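PDB 3FOT: trichothecene 15-O-acetyltransferase TRI3 from Fusarium sporotrichioides, which acetylates the C-15 hydroxyl of trichothecene intermediates such as 15-deacetylcalonectrin during mycotoxin biosynthesis in this fungus. Local coordinates for residues 299-313 / 383-395. Residues are numbered along the deposited sequence; the frame is centred on the assembly and turned at random. Where two conformers were deposited one is given.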
# COMPACT_ATOMS: atom_id res chain seq x y z
N ARG A 299 4.34 3.09 28.76
CA ARG A 299 3.08 2.65 29.36
C ARG A 299 2.87 1.17 29.10
O ARG A 299 2.35 0.46 29.97
CB ARG A 299 1.88 3.44 28.86
CG ARG A 299 1.88 4.92 29.19
CD ARG A 299 0.51 5.52 28.83
NE ARG A 299 0.42 6.97 28.93
CZ ARG A 299 0.35 7.65 30.07
NH1 ARG A 299 0.40 7.02 31.25
NH2 ARG A 299 0.27 8.98 30.03
N LEU A 300 3.32 0.70 27.95
CA LEU A 300 2.92 -0.63 27.48
C LEU A 300 4.08 -1.58 27.29
O LEU A 300 3.95 -2.78 27.54
CB LEU A 300 2.10 -0.52 26.19
CG LEU A 300 0.72 0.12 26.31
CD1 LEU A 300 0.12 0.36 24.93
CD2 LEU A 300 -0.22 -0.75 27.14
N GLY A 301 5.21 -1.05 26.83
CA GLY A 301 6.45 -1.82 26.79
C GLY A 301 6.73 -2.52 25.48
O GLY A 301 6.09 -2.24 24.46
N PRO A 302 7.68 -3.47 25.51
CA PRO A 302 8.11 -4.21 24.32
C PRO A 302 6.97 -4.96 23.65
O PRO A 302 6.09 -5.52 24.32
CB PRO A 302 9.15 -5.20 24.88
CG PRO A 302 9.62 -4.58 26.15
CD PRO A 302 8.40 -3.91 26.72
N GLY A 303 6.98 -4.97 22.32
CA GLY A 303 5.96 -5.67 21.57
C GLY A 303 4.76 -4.79 21.27
O GLY A 303 3.94 -5.14 20.43
N PHE A 304 4.64 -3.66 21.97
CA PHE A 304 3.59 -2.68 21.65
C PHE A 304 4.08 -1.54 20.75
O PHE A 304 5.24 -1.11 20.85
CB PHE A 304 2.99 -2.10 22.91
CG PHE A 304 2.11 -3.05 23.65
CD1 PHE A 304 0.78 -3.21 23.28
CD2 PHE A 304 2.61 -3.80 24.70
CE1 PHE A 304 -0.06 -4.09 23.97
CE2 PHE A 304 1.80 -4.68 25.39
CZ PHE A 304 0.46 -4.82 25.02
N THR A 305 3.20 -1.06 19.87
CA THR A 305 3.63 -0.07 18.91
C THR A 305 2.58 1.02 18.76
O THR A 305 1.42 0.88 19.17
CB THR A 305 3.79 -0.68 17.50
OG1 THR A 305 2.49 -1.07 17.04
CG2 THR A 305 4.76 -1.90 17.51
N ILE A 306 3.00 2.10 18.12
CA ILE A 306 2.07 3.15 17.73
C ILE A 306 0.96 2.63 16.82
O ILE A 306 -0.13 3.18 16.81
CB ILE A 306 2.85 4.34 17.11
CG1 ILE A 306 1.96 5.56 16.91
CG2 ILE A 306 3.60 3.94 15.83
CD1 ILE A 306 2.75 6.87 16.66
N SER A 307 1.21 1.56 16.06
CA SER A 307 0.14 0.95 15.25
C SER A 307 -0.98 0.35 16.13
O SER A 307 -2.18 0.47 15.80
CB SER A 307 0.72 -0.15 14.36
OG SER A 307 1.40 0.41 13.27
N HIS A 308 -0.60 -0.30 17.22
CA HIS A 308 -1.59 -0.79 18.20
C HIS A 308 -2.38 0.39 18.75
O HIS A 308 -3.61 0.34 18.83
CB HIS A 308 -0.91 -1.51 19.37
CG HIS A 308 -0.20 -2.76 18.98
ND1 HIS A 308 1.06 -3.06 19.43
CD2 HIS A 308 -0.58 -3.80 18.20
CE1 HIS A 308 1.43 -4.24 18.95
NE2 HIS A 308 0.46 -4.70 18.20
N LEU A 309 -1.67 1.44 19.14
CA LEU A 309 -2.31 2.61 19.73
C LEU A 309 -3.27 3.26 18.75
O LEU A 309 -4.35 3.70 19.13
CB LEU A 309 -1.26 3.63 20.19
CG LEU A 309 -1.94 4.84 20.85
CD1 LEU A 309 -2.59 4.42 22.19
CD2 LEU A 309 -0.98 6.01 21.05
N THR A 310 -2.86 3.34 17.48
CA THR A 310 -3.74 3.90 16.47
C THR A 310 -5.03 3.07 16.34
O THR A 310 -6.12 3.61 16.26
CB THR A 310 -3.04 4.06 15.10
OG1 THR A 310 -1.85 4.84 15.28
CG2 THR A 310 -3.93 4.77 14.11
N GLN A 311 -4.88 1.76 16.29
CA GLN A 311 -6.06 0.90 16.22
C GLN A 311 -6.98 1.09 17.44
O GLN A 311 -8.22 1.07 17.31
CB GLN A 311 -5.63 -0.57 16.04
CG GLN A 311 -6.78 -1.57 16.06
CD GLN A 311 -7.69 -1.49 14.85
OE1 GLN A 311 -7.55 -2.29 13.91
NE2 GLN A 311 -8.65 -0.54 14.87
N ALA A 312 -6.38 1.25 18.62
CA ALA A 312 -7.11 1.55 19.84
C ALA A 312 -7.90 2.87 19.72
O ALA A 312 -9.10 2.94 20.06
CB ALA A 312 -6.13 1.61 21.02
N ALA A 313 -7.24 3.91 19.21
CA ALA A 313 -7.83 5.23 19.09
C ALA A 313 -8.98 5.23 18.06
O ALA A 313 -10.01 5.91 18.25
CB ALA A 313 -6.74 6.24 18.71
N VAL A 383 -6.38 7.11 29.07
CA VAL A 383 -5.16 6.31 29.01
C VAL A 383 -5.48 4.85 29.32
O VAL A 383 -5.01 3.96 28.61
CB VAL A 383 -4.08 6.88 29.99
CG1 VAL A 383 -2.92 5.90 30.25
CG2 VAL A 383 -3.55 8.21 29.48
N ARG A 384 -6.30 4.62 30.34
CA ARG A 384 -6.60 3.26 30.78
C ARG A 384 -7.40 2.53 29.71
O ARG A 384 -7.15 1.36 29.43
CB ARG A 384 -7.33 3.25 32.14
CG ARG A 384 -6.40 3.62 33.32
CD ARG A 384 -7.06 3.43 34.72
NE ARG A 384 -6.14 3.83 35.79
CZ ARG A 384 -5.20 3.05 36.32
NH1 ARG A 384 -5.02 1.81 35.89
NH2 ARG A 384 -4.41 3.51 37.28
N ALA A 385 -8.35 3.26 29.10
CA ALA A 385 -9.17 2.72 28.02
C ALA A 385 -8.28 2.37 26.81
O ALA A 385 -8.38 1.28 26.23
CB ALA A 385 -10.26 3.72 27.63
N LEU A 386 -7.40 3.30 26.43
CA LEU A 386 -6.47 3.03 25.33
C LEU A 386 -5.57 1.85 25.63
O LEU A 386 -5.36 1.01 24.75
CB LEU A 386 -5.64 4.28 25.00
CG LEU A 386 -6.43 5.39 24.34
CD1 LEU A 386 -5.71 6.72 24.57
CD2 LEU A 386 -6.61 5.11 22.82
N GLU A 387 -5.04 1.78 26.85
CA GLU A 387 -4.18 0.65 27.26
C GLU A 387 -4.94 -0.68 27.16
O GLU A 387 -4.40 -1.66 26.64
CB GLU A 387 -3.63 0.86 28.68
CG GLU A 387 -2.56 1.93 28.75
CD GLU A 387 -1.82 1.95 30.07
OE1 GLU A 387 -1.21 2.99 30.38
OE2 GLU A 387 -1.82 0.93 30.78
N SER A 388 -6.18 -0.70 27.63
CA SER A 388 -7.01 -1.93 27.59
C SER A 388 -7.18 -2.39 26.15
O SER A 388 -6.99 -3.57 25.81
CB SER A 388 -8.39 -1.61 28.19
OG SER A 388 -9.25 -2.74 28.16
N ALA A 389 -7.57 -1.44 25.30
CA ALA A 389 -7.78 -1.74 23.89
C ALA A 389 -6.49 -2.24 23.23
O ALA A 389 -6.52 -3.25 22.53
CB ALA A 389 -8.32 -0.55 23.17
N CYS A 390 -5.36 -1.57 23.48
CA CYS A 390 -4.05 -2.03 22.95
C CYS A 390 -3.72 -3.46 23.36
O CYS A 390 -3.22 -4.23 22.56
CB CYS A 390 -2.90 -1.14 23.40
SG CYS A 390 -2.88 0.49 22.63
N ARG A 391 -3.99 -3.82 24.62
CA ARG A 391 -3.70 -5.17 25.09
C ARG A 391 -4.59 -6.21 24.40
O ARG A 391 -4.10 -7.29 24.04
CB ARG A 391 -3.82 -5.27 26.62
CG ARG A 391 -2.85 -4.35 27.36
CD ARG A 391 -2.74 -4.66 28.87
NE ARG A 391 -1.88 -3.69 29.57
CZ ARG A 391 -0.55 -3.69 29.51
NH1 ARG A 391 0.10 -4.61 28.80
NH2 ARG A 391 0.14 -2.76 30.16
N ASN A 392 -5.87 -5.87 24.20
CA ASN A 392 -6.83 -6.67 23.41
C ASN A 392 -6.35 -6.83 21.95
O ASN A 392 -6.37 -7.92 21.38
CB ASN A 392 -8.22 -6.01 23.38
CG ASN A 392 -9.10 -6.33 24.60
OD1 ASN A 392 -9.90 -7.24 24.55
ND2 ASN A 392 -8.97 -5.54 25.66
N ILE A 393 -5.93 -5.72 21.35
CA ILE A 393 -5.41 -5.73 19.98
C ILE A 393 -4.18 -6.63 19.84
O ILE A 393 -4.13 -7.50 18.96
CB ILE A 393 -5.11 -4.30 19.48
CG1 ILE A 393 -6.41 -3.51 19.38
CG2 ILE A 393 -4.37 -4.29 18.08
CD1 ILE A 393 -6.22 -2.00 19.59
N LYS A 394 -3.19 -6.44 20.70
CA LYS A 394 -1.96 -7.22 20.60
C LYS A 394 -2.24 -8.70 20.83
O LYS A 394 -1.71 -9.53 20.10
CB LYS A 394 -0.91 -6.70 21.58
CG LYS A 394 0.38 -7.51 21.61
CD LYS A 394 1.39 -6.87 22.52
CE LYS A 394 2.73 -7.61 22.49
NZ LYS A 394 3.27 -7.74 21.10
N LYS A 395 -3.08 -9.01 21.81
CA LYS A 395 -3.47 -10.39 22.12
C LYS A 395 -4.16 -11.05 20.91
O LYS A 395 -3.83 -12.19 20.57
CB LYS A 395 -4.34 -10.45 23.38
CG LYS A 395 -5.07 -11.78 23.62
O HOH W 1 0.28 4.38 32.30
O HOH W 2 0.51 1.09 31.84
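Ala312 is the knob where helix 306-313 meets helix 383-395: its methyl sits in a hole formed by Leu386, Ala389, Cys390 and Ile393, with CB 3.8 Å from Ala389 CB. The axes of the two helical segments come within 8.4 Å at 115°, consistent with the small side chains at the crossing. Ile393 CD1 rests against the backbone of helix 306-313, 3.4 Å from Ala312 N, while Cys390 SG lies against Leu309 CA and Leu300 CD1 touches Cys390 CB.

Aromatic contacts take over at the type II turn Gly301-Phe304, just before the Thr305/His308 capping box. Lys394 lays its CD over one face of the Phe304 ring, 3.4 Å from the centroid, a CH-pi contact. Its chain runs extended and bends only at the last torsion (chi4 55°), which brings NZ to Gly303 O at 2.8 Å; NZ donates from above the carbonyl plane. The Arg391 guanidinium stands nearly perpendicular to the Phe304 ring and takes Leu300 CD2 over one face.

Water mediates the remaining polar link. In the modelled conformer of Glu387, water 1 accepts from Arg299 NH1 and donates to Glu387 OE1; water 2 donates hydrogen bonds to Arg299 O and Glu387 OE2. Val383 CG1 covers one face of the Arg299 guanidinium, whose NE and NH2 bind the carbonyls of Phe517 and Arg518 near the C-terminus.

Helices 306-321 and 379-401 of this CoA-acyltransferase-clan protein thus join, away from substrate-binding His414, through an apolar crossing bordered by lysine and arginine chains; in that conformer water probably softens the Arg299-Glu387 attraction.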